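Local coordinates for Alr1585 protein (Nostoc sp., PDB 5C2I) that binds haem and, as a dye-decolorizing (DyP-type) peroxidase, probably uses hydrogen peroxide to oxidise dyes and related substrates, at residues 96-108 against 454-467. The protein carries 1 engineered substitution. Numbering follows the deposited sequence.
Sequences FFLSRHGYEYLEI and EYFFAPSISFLKTL
Leu98 and Phe457 form a single antiparallel hydrogen-bonded pair where the ends of strands 93-98 and 448-458 meet. Leu98 N gives to Phe457 O at 3.0 Å, and Phe457 N returns a bond to Leu98 O at 2.8 Å; both are nearly straight. The axes of the short segments 96-98 and 454-458 run at 122° to each other, and the pairing stops at this single bridge. Beyond it, two waters carry the polar link: one accepts from Arg100 N and donates to Tyr455 O, the other joins His101 ND1 to Glu454 OE2.

Apolar side chains fill the rest. Phe97 packs CB on Phe456 CB (3.6 Å), and its CD1 reaches Ala458 CB (3.6 Å). With CG anti to the backbone N (chi1 -178°), Phe96 sends CD2 to Leu464 CD2 (3.8 Å). Leu98 CD1 lies over a face of the Tyr103 ring, near its rim, and also meets Pro459 CG and the edge of Phe463. Tyr103 and Phe463 stand nearly parallel (21°) but slid apart, touching CE1 to CZ at 3.9 Å, while Tyr103 OH comes to the edge of Phe457 at CD2 (3.4 Å). A glycine in place of Tyr103 would probably strip Leu98 CD1 of the ring face it lies over, leave Phe463 without its near-parallel partner and open a gap beside Pro459 and the edge of Phe457.

Helix 100-105 is capped by Ser99 OG, which accepts from Gly102 N and also bonds Ile148 O. Strand 93-98 pairs with 150-156 and strand 448-458 with 250-261, so the two ferredoxin-like halves of the DyP fold are joined here by a two-bond backbone bridge that sets the register, two water links beside it, and largely apolar, buried packing.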
ATOM      1  N   PHE A  96      25.554 -15.628 -17.885  1.00 16.81           N
ATOM      2  CA  PHE A  96      26.140 -15.295 -19.184  1.00 16.72           C
ATOM      3  C   PHE A  96      25.919 -16.462 -20.147  1.00 17.27           C
ATOM      4  O   PHE A  96      26.250 -17.618 -19.818  1.00 18.74           O
ATOM      5  CB  PHE A  96      27.628 -15.011 -19.036  1.00 17.85           C
ATOM      6  CG  PHE A  96      28.313 -14.606 -20.320  1.00 18.01           C
ATOM      7  CD1 PHE A  96      28.220 -13.317 -20.780  1.00 18.69           C
ATOM      8  CD2 PHE A  96      29.022 -15.531 -21.074  1.00 18.97           C
ATOM      9  CE1 PHE A  96      28.787 -12.954 -21.995  1.00 19.14           C
ATOM     10  CE2 PHE A  96      29.637 -15.169 -22.260  1.00 18.69           C
ATOM     11  CZ  PHE A  96      29.523 -13.871 -22.712  1.00 19.10           C
ATOM     12  N   PHE A  97      25.390 -16.158 -21.324  1.00 16.65           N
ATOM     13  CA  PHE A  97      25.101 -17.174 -22.351  1.00 16.66           C
ATOM     14  C   PHE A  97      25.789 -16.862 -23.673  1.00 17.39           C
ATOM     15  O   PHE A  97      25.914 -15.682 -24.046  1.00 17.91           O
ATOM     16  CB  PHE A  97      23.602 -17.266 -22.593  1.00 16.14           C
ATOM     17  CG  PHE A  97      22.747 -17.367 -21.344  1.00 15.67           C
ATOM     18  CD1 PHE A  97      22.500 -18.566 -20.747  1.00 15.29           C
ATOM     19  CD2 PHE A  97      22.158 -16.224 -20.791  1.00 15.46           C
ATOM     20  CE1 PHE A  97      21.711 -18.634 -19.599  1.00 15.17           C
ATOM     21  CE2 PHE A  97      21.343 -16.289 -19.694  1.00 15.26           C
ATOM     22  CZ  PHE A  97      21.118 -17.499 -19.076  1.00 14.59           C
ATOM     23  N   LEU A  98      26.204 -17.902 -24.386  1.00 17.22           N
ATOM     24  CA  LEU A  98      26.786 -17.782 -25.730  1.00 18.07           C
ATOM     25  C   LEU A  98      25.919 -18.455 -26.764  1.00 18.10           C
ATOM     26  O   LEU A  98      25.413 -19.555 -26.538  1.00 17.82           O
ATOM     27  CB  LEU A  98      28.201 -18.401 -25.791  1.00 18.59           C
ATOM     28  CG  LEU A  98      29.278 -17.619 -25.036  1.00 19.15           C
ATOM     29  CD1 LEU A  98      30.506 -18.481 -24.825  1.00 20.07           C
ATOM     30  CD2 LEU A  98      29.629 -16.339 -25.766  1.00 19.70           C
ATOM     31  N   SER A  99      25.768 -17.804 -27.921  1.00 18.64           N
ATOM     32  CA  SER A  99      25.193 -18.450 -29.102  1.00 18.99           C
ATOM     33  C   SER A  99      26.267 -19.232 -29.847  1.00 19.69           C
ATOM     34  O   SER A  99      27.471 -19.057 -29.584  1.00 19.69           O
ATOM     35  CB  SER A  99      24.596 -17.400 -30.054  1.00 19.57           C
ATOM     36  OG  SER A  99      25.618 -16.630 -30.683  1.00 20.22           O
ATOM     37  N   ARG A 100      25.852 -20.056 -30.810  1.00 20.28           N
ATOM     38  CA  ARG A 100      26.837 -20.678 -31.686  1.00 21.28           C
ATOM     39  C   ARG A 100      27.711 -19.633 -32.379  1.00 21.54           C
ATOM     40  O   ARG A 100      28.952 -19.791 -32.481  1.00 21.54           O
ATOM     41  CB  ARG A 100      26.200 -21.623 -32.703  1.00 22.30           C
ATOM     42  CG  ARG A 100      27.251 -22.294 -33.634  1.00 23.61           C
ATOM     43  CD  ARG A 100      27.451 -21.535 -34.946  1.00 25.69           C
ATOM     44  NE  ARG A 100      26.234 -21.583 -35.785  1.00 26.79           N
ATOM     45  CZ  ARG A 100      26.049 -20.970 -36.952  1.00 29.34           C
ATOM     46  NH1 ARG A 100      27.008 -20.271 -37.540  1.00 30.83           N
ATOM     47  NH2 ARG A 100      24.897 -21.148 -37.602  1.00 30.92           N
ATOM     48  N   HIS A 101      27.099 -18.549 -32.874  1.00 22.02           N
ATOM     49  CA  HIS A 101      27.878 -17.489 -33.529  1.00 22.83           C
ATOM     50  C   HIS A 101      28.902 -16.905 -32.558  1.00 22.06           C
ATOM     51  O   HIS A 101      30.006 -16.506 -32.947  1.00 22.35           O
ATOM     52  CB  HIS A 101      26.981 -16.391 -34.146  1.00 23.66           C
ATOM     53  CG  HIS A 101      26.431 -16.731 -35.501  1.00 25.15           C
ATOM     54  ND1 HIS A 101      25.110 -17.074 -35.699  1.00 26.81           N
ATOM     55  CD2 HIS A 101      27.009 -16.792 -36.723  1.00 27.53           C
ATOM     56  CE1 HIS A 101      24.886 -17.302 -36.979  1.00 26.58           C
ATOM     57  NE2 HIS A 101      26.022 -17.144 -37.621  1.00 28.87           N
ATOM     58  N   GLY A 102      28.524 -16.807 -31.303  1.00 21.03           N
ATOM     59  CA  GLY A 102      29.424 -16.302 -30.270  1.00 21.05           C
ATOM     60  C   GLY A 102      30.643 -17.179 -30.076  1.00 20.74           C
ATOM     61  O   GLY A 102      31.743 -16.692 -29.916  1.00 21.61           O
ATOM     62  N   TYR A 103      30.435 -18.482 -30.059  1.00 20.43           N
ATOM     63  CA  TYR A 103      31.543 -19.437 -30.014  1.00 20.58           C
ATOM     64  C   TYR A 103      32.465 -19.275 -31.203  1.00 22.22           C
ATOM     65  O   TYR A 103      33.689 -19.302 -31.053  1.00 21.68           O
ATOM     66  CB  TYR A 103      31.025 -20.882 -29.944  1.00 20.32           C
ATOM     67  CG  TYR A 103      30.753 -21.383 -28.515  1.00 19.62           C
ATOM     68  CD1 TYR A 103      31.772 -21.981 -27.758  1.00 19.73           C
ATOM     69  CD2 TYR A 103      29.482 -21.293 -27.950  1.00 18.54           C
ATOM     70  CE1 TYR A 103      31.511 -22.475 -26.470  1.00 19.42           C
ATOM     71  CE2 TYR A 103      29.225 -21.744 -26.656  1.00 17.85           C
ATOM     72  CZ  TYR A 103      30.253 -22.336 -25.926  1.00 18.16           C
ATOM     73  OH  TYR A 103      29.988 -22.764 -24.643  1.00 18.22           O
ATOM     74  N   GLU A 104      31.892 -19.057 -32.376  1.00 22.97           N
ATOM     75  CA  GLU A 104      32.713 -18.853 -33.577  1.00 24.63           C
ATOM     76  C   GLU A 104      33.533 -17.576 -33.466  1.00 24.42           C
ATOM     77  O   GLU A 104      34.709 -17.577 -33.820  1.00 24.06           O
ATOM     78  CB  GLU A 104      31.859 -18.867 -34.832  1.00 26.73           C
ATOM     79  CG  GLU A 104      31.304 -20.235 -35.150  1.00 29.00           C
ATOM     80  CD  GLU A 104      30.482 -20.175 -36.441  1.00 32.48           C
ATOM     81  OE1 GLU A 104      29.507 -19.419 -36.548  1.00 33.19           O
ATOM     82  OE2 GLU A 104      30.825 -20.848 -37.392  1.00 35.16           O
ATOM     83  N   TYR A 105      32.895 -16.495 -33.005  1.00 23.24           N
ATOM     84  CA  TYR A 105      33.592 -15.225 -32.779  1.00 23.30           C
ATOM     85  C   TYR A 105      34.807 -15.431 -31.851  1.00 23.20           C
ATOM     86  O   TYR A 105      35.876 -14.888 -32.107  1.00 23.95           O
ATOM     87  CB  TYR A 105      32.651 -14.166 -32.169  1.00 22.35           C
ATOM     88  CG  TYR A 105      33.425 -12.928 -31.829  1.00 22.74           C
ATOM     89  CD1 TYR A 105      34.069 -12.819 -30.607  1.00 23.04           C
ATOM     90  CD2 TYR A 105      33.563 -11.903 -32.742  1.00 23.94           C
ATOM     91  CE1 TYR A 105      34.842 -11.699 -30.316  1.00 23.63           C
ATOM     92  CE2 TYR A 105      34.310 -10.776 -32.459  1.00 24.58           C
ATOM     93  CZ  TYR A 105      34.951 -10.679 -31.241  1.00 24.07           C
ATOM     94  OH  TYR A 105      35.728  -9.550 -30.958  1.00 24.97           O
ATOM     95  N   LEU A 106      34.625 -16.249 -30.829  1.00 22.70           N
ATOM     96  CA  LEU A 106      35.650 -16.556 -29.862  1.00 23.26           C
ATOM     97  C   LEU A 106      36.711 -17.547 -30.347  1.00 24.34           C
ATOM     98  O   LEU A 106      37.600 -17.907 -29.599  1.00 24.04           O
ATOM     99  CB  LEU A 106      34.996 -17.048 -28.553  1.00 22.56           C
ATOM    100  CG  LEU A 106      34.184 -15.976 -27.837  1.00 21.93           C
ATOM    101  CD1 LEU A 106      33.389 -16.624 -26.701  1.00 21.04           C
ATOM    102  CD2 LEU A 106      35.047 -14.832 -27.331  1.00 22.37           C
ATOM    103  N   GLU A 107      36.652 -17.939 -31.620  1.00 25.04           N
ATOM    104  CA  GLU A 107      37.663 -18.818 -32.233  1.00 26.26           C
ATOM    105  C   GLU A 107      37.802 -20.145 -31.488  1.00 26.11           C
ATOM    106  O   GLU A 107      38.893 -20.724 -31.375  1.00 25.95           O
ATOM    107  CB  GLU A 107      39.014 -18.109 -32.388  1.00 27.53           C
ATOM    108  CG  GLU A 107      38.899 -16.797 -33.134  1.00 28.64           C
ATOM    109  CD  GLU A 107      40.195 -16.009 -33.240  1.00 31.52           C
ATOM    110  OE1 GLU A 107      41.144 -16.256 -32.471  1.00 31.94           O
ATOM    111  OE2 GLU A 107      40.235 -15.148 -34.114  1.00 32.98           O
ATOM    112  N   ILE A 108      36.655 -20.669 -31.071  1.00 25.38           N
ATOM    113  CA  ILE A 108      36.562 -22.027 -30.537  1.00 25.65           C
ATOM    114  C   ILE A 108      36.331 -22.996 -31.716  1.00 26.54           C
ATOM    115  O   ILE A 108      35.388 -22.819 -32.507  1.00 26.40           O
ATOM    116  CB  ILE A 108      35.396 -22.132 -29.534  1.00 24.64           C
ATOM    117  CG1 ILE A 108      35.569 -21.127 -28.376  1.00 24.33           C
ATOM    118  CG2 ILE A 108      35.248 -23.558 -29.026  1.00 24.63           C
ATOM    119  CD1 ILE A 108      36.835 -21.264 -27.567  1.00 25.09           C
ATOM    120  N   GLU A 454      16.764 -16.367 -29.807  1.00 18.48           N
ATOM    121  CA  GLU A 454      17.925 -17.148 -30.177  1.00 18.14           C
ATOM    122  C   GLU A 454      18.108 -18.267 -29.213  1.00 17.60           C
ATOM    123  O   GLU A 454      17.567 -18.249 -28.083  1.00 17.70           O
ATOM    124  CB  GLU A 454      19.171 -16.253 -30.219  1.00 18.93           C
ATOM    125  CG  GLU A 454      20.455 -16.867 -30.735  1.00 19.53           C
ATOM    126  CD  GLU A 454      20.325 -17.479 -32.123  1.00 19.90           C
ATOM    127  OE1 GLU A 454      19.819 -18.615 -32.218  1.00 19.09           O
ATOM    128  OE2 GLU A 454      20.730 -16.833 -33.096  1.00 20.73           O
ATOM    129  N   TYR A 455      18.860 -19.264 -29.671  1.00 17.09           N
ATOM    130  CA  TYR A 455      19.282 -20.377 -28.843  1.00 16.42           C
ATOM    131  C   TYR A 455      20.675 -20.113 -28.302  1.00 15.93           C
ATOM    132  O   TYR A 455      21.555 -19.672 -29.048  1.00 16.38           O
ATOM    133  CB  TYR A 455      19.391 -21.616 -29.687  1.00 17.11           C
ATOM    134  CG  TYR A 455      18.138 -22.135 -30.364  1.00 16.99           C
ATOM    135  CD1 TYR A 455      16.983 -22.435 -29.646  1.00 17.17           C
ATOM    136  CD2 TYR A 455      18.143 -22.404 -31.735  1.00 18.35           C
ATOM    137  CE1 TYR A 455      15.849 -22.963 -30.276  1.00 16.73           C
ATOM    138  CE2 TYR A 455      17.043 -22.963 -32.355  1.00 18.57           C
ATOM    139  CZ  TYR A 455      15.902 -23.246 -31.610  1.00 18.48           C
ATOM    140  OH  TYR A 455      14.816 -23.825 -32.255  1.00 18.26           O
ATOM    141  N   PHE A 456      20.885 -20.396 -27.029  1.00 15.46           N
ATOM    142  CA  PHE A 456      22.189 -20.223 -26.384  1.00 15.93           C
ATOM    143  C   PHE A 456      22.596 -21.431 -25.572  1.00 16.26           C
ATOM    144  O   PHE A 456      21.769 -22.301 -25.264  1.00 16.31           O
ATOM    145  CB  PHE A 456      22.168 -19.043 -25.409  1.00 15.96           C
ATOM    146  CG  PHE A 456      21.751 -17.715 -26.018  1.00 16.20           C
ATOM    147  CD1 PHE A 456      20.408 -17.360 -26.083  1.00 15.77           C
ATOM    148  CD2 PHE A 456      22.679 -16.809 -26.433  1.00 16.60           C
ATOM    149  CE1 PHE A 456      20.031 -16.154 -26.628  1.00 15.89           C
ATOM    150  CE2 PHE A 456      22.315 -15.574 -26.943  1.00 16.74           C
ATOM    151  CZ  PHE A 456      20.974 -15.259 -27.077  1.00 16.71           C
ATOM    152  N   PHE A 457      23.870 -21.450 -25.170  1.00 16.19           N
ATOM    153  CA  PHE A 457      24.375 -22.388 -24.165  1.00 16.27           C
ATOM    154  C   PHE A 457      24.857 -21.559 -22.985  1.00 16.04           C
ATOM    155  O   PHE A 457      25.484 -20.507 -23.178  1.00 15.92           O
ATOM    156  CB  PHE A 457      25.511 -23.194 -24.744  1.00 17.03           C
ATOM    157  CG  PHE A 457      25.993 -24.296 -23.849  1.00 17.37           C
ATOM    158  CD1 PHE A 457      25.180 -25.372 -23.551  1.00 17.57           C
ATOM    159  CD2 PHE A 457      27.246 -24.255 -23.319  1.00 18.03           C
ATOM    160  CE1 PHE A 457      25.611 -26.387 -22.718  1.00 17.73           C
ATOM    161  CE2 PHE A 457      27.734 -25.301 -22.523  1.00 18.56           C
ATOM    162  CZ  PHE A 457      26.887 -26.353 -22.185  1.00 18.78           C
ATOM    163  N   ALA A 458      24.488 -21.984 -21.777  1.00 16.69           N
ATOM    164  CA  ALA A 458      25.033 -21.456 -20.531  1.00 16.49           C
ATOM    165  C   ALA A 458      26.284 -22.258 -20.207  1.00 16.83           C
ATOM    166  O   ALA A 458      26.171 -23.388 -19.744  1.00 16.34           O
ATOM    167  CB  ALA A 458      24.021 -21.599 -19.407  1.00 16.93           C
ATOM    168  N   PRO A 459      27.493 -21.701 -20.454  1.00 17.55           N
ATOM    169  CA  PRO A 459      28.680 -22.497 -20.197  1.00 18.22           C
ATOM    170  C   PRO A 459      28.991 -22.650 -18.715  1.00 18.36           C
ATOM    171  O   PRO A 459      28.460 -21.918 -17.894  1.00 18.53           O
ATOM    172  CB  PRO A 459      29.801 -21.712 -20.915  1.00 19.09           C
ATOM    173  CG  PRO A 459      29.113 -20.698 -21.749  1.00 18.64           C
ATOM    174  CD  PRO A 459      27.820 -20.407 -21.057  1.00 17.77           C
ATOM    175  N   SER A 460      29.853 -23.602 -18.387  1.00 19.44           N
ATOM    176  CA  SER A 460      30.372 -23.743 -17.038  1.00 19.18           C
ATOM    177  C   SER A 460      31.158 -22.489 -16.710  1.00 19.29           C
ATOM    178  O   SER A 460      31.675 -21.797 -17.620  1.00 19.04           O
ATOM    179  CB  SER A 460      31.281 -24.983 -16.949  1.00 20.64           C
ATOM    180  OG  SER A 460      32.464 -24.836 -17.730  1.00 21.35           O
ATOM    181  N   ILE A 461      31.210 -22.169 -15.429  1.00 18.67           N
ATOM    182  CA  ILE A 461      31.882 -20.982 -14.956  1.00 19.32           C
ATOM    183  C   ILE A 461      33.408 -21.053 -15.201  1.00 20.04           C
ATOM    184  O   ILE A 461      33.999 -20.059 -15.647  1.00 20.49           O
ATOM    185  CB  ILE A 461      31.539 -20.707 -13.477  1.00 19.71           C
ATOM    186  CG1 ILE A 461      30.034 -20.348 -13.400  1.00 19.25           C
ATOM    187  CG2 ILE A 461      32.432 -19.602 -12.923  1.00 20.37           C
ATOM    188  CD1 ILE A 461      29.456 -20.314 -11.999  1.00 18.92           C
ATOM    189  N   SER A 462      34.001 -22.218 -14.988  1.00 20.31           N
ATOM    190  CA  SER A 462      35.446 -22.410 -15.206  1.00 21.71           C
ATOM    191  C   SER A 462      35.831 -22.137 -16.649  1.00 21.55           C
ATOM    192  O   SER A 462      36.872 -21.508 -16.909  1.00 22.33           O
ATOM    193  CB  SER A 462      35.924 -23.814 -14.757  1.00 21.99           C
ATOM    194  OG  SER A 462      35.250 -24.857 -15.471  1.00 21.82           O
ATOM    195  N   PHE A 463      35.010 -22.553 -17.599  1.00 20.84           N
ATOM    196  CA  PHE A 463      35.267 -22.232 -18.991  1.00 20.27           C
ATOM    197  C   PHE A 463      35.400 -20.722 -19.183  1.00 21.15           C
ATOM    198  O   PHE A 463      36.384 -20.236 -19.805  1.00 22.09           O
ATOM    199  CB  PHE A 463      34.197 -22.776 -19.904  1.00 19.74           C
ATOM    200  CG  PHE A 463      34.218 -22.208 -21.286  1.00 19.49           C
ATOM    201  CD1 PHE A 463      35.174 -22.607 -22.213  1.00 20.27           C
ATOM    202  CD2 PHE A 463      33.243 -21.330 -21.712  1.00 19.37           C
ATOM    203  CE1 PHE A 463      35.199 -22.116 -23.506  1.00 20.42           C
ATOM    204  CE2 PHE A 463      33.241 -20.828 -23.037  1.00 19.45           C
ATOM    205  CZ  PHE A 463      34.227 -21.205 -23.932  1.00 20.35           C
ATOM    206  N   LEU A 464      34.449 -19.982 -18.637  1.00 20.48           N
ATOM    207  CA  LEU A 464      34.420 -18.550 -18.799  1.00 20.46           C
ATOM    208  C   LEU A 464      35.571 -17.847 -18.078  1.00 21.02           C
ATOM    209  O   LEU A 464      36.129 -16.860 -18.588  1.00 20.92           O
ATOM    210  CB  LEU A 464      33.058 -18.009 -18.349  1.00 19.46           C
ATOM    211  CG  LEU A 464      31.835 -18.531 -19.117  1.00 18.92           C
ATOM    212  CD1 LEU A 464      30.554 -18.127 -18.452  1.00 18.18           C
ATOM    213  CD2 LEU A 464      31.892 -18.028 -20.559  1.00 18.92           C
ATOM    214  N   LYS A 465      35.919 -18.331 -16.898  1.00 21.21           N
ATOM    215  CA  LYS A 465      36.984 -17.724 -16.129  1.00 22.27           C
ATOM    216  C   LYS A 465      38.388 -17.910 -16.715  1.00 23.26           C
ATOM    217  O   LYS A 465      39.288 -17.206 -16.295  1.00 23.26           O
ATOM    218  CB  LYS A 465      37.006 -18.295 -14.715  1.00 23.38           C
ATOM    219  CG  LYS A 465      35.878 -17.843 -13.806  1.00 23.65           C
ATOM    220  CD  LYS A 465      36.208 -18.284 -12.383  1.00 24.82           C
ATOM    221  CE  LYS A 465      35.134 -17.868 -11.415  1.00 25.68           C
ATOM    222  NZ  LYS A 465      35.561 -18.232 -10.032  1.00 26.05           N
ATOM    223  N   THR A 466      38.574 -18.881 -17.609  1.00 22.99           N
ATOM    224  CA  THR A 466      39.902 -19.184 -18.150  1.00 24.44           C
ATOM    225  C   THR A 466      39.954 -18.962 -19.665  1.00 25.30           C
ATOM    226  O   THR A 466      40.839 -19.451 -20.347  1.00 25.07           O
ATOM    227  CB  THR A 466      40.315 -20.632 -17.818  1.00 24.93           C
ATOM    228  OG1 THR A 466      39.364 -21.545 -18.360  1.00 24.61           O
ATOM    229  CG2 THR A 466      40.396 -20.839 -16.319  1.00 25.55           C
ATOM    230  N   LEU A 467      38.992 -18.225 -20.172  1.00 25.46           N
ATOM    231  CA  LEU A 467      38.912 -17.954 -21.591  1.00 26.50           C
ATOM    232  C   LEU A 467      40.091 -17.080 -22.095  1.00 27.53           C
ATOM    233  O   LEU A 467      40.575 -17.302 -23.202  1.00 28.14           O
ATOM    234  CB  LEU A 467      37.558 -17.308 -21.842  1.00 26.83           C
ATOM    235  CG  LEU A 467      36.927 -17.315 -23.205  1.00 27.23           C
ATOM    236  CD1 LEU A 467      36.863 -18.671 -23.852  1.00 27.19           C
ATOM    237  CD2 LEU A 467      35.537 -16.727 -23.024  1.00 27.97           C
TER
HETATM  238  O   HOH W   1      23.039 -20.390 -31.405  1.00 17.88           O
HETATM  239  O   HOH W   2      23.351 -15.899 -33.465  1.00 26.17           O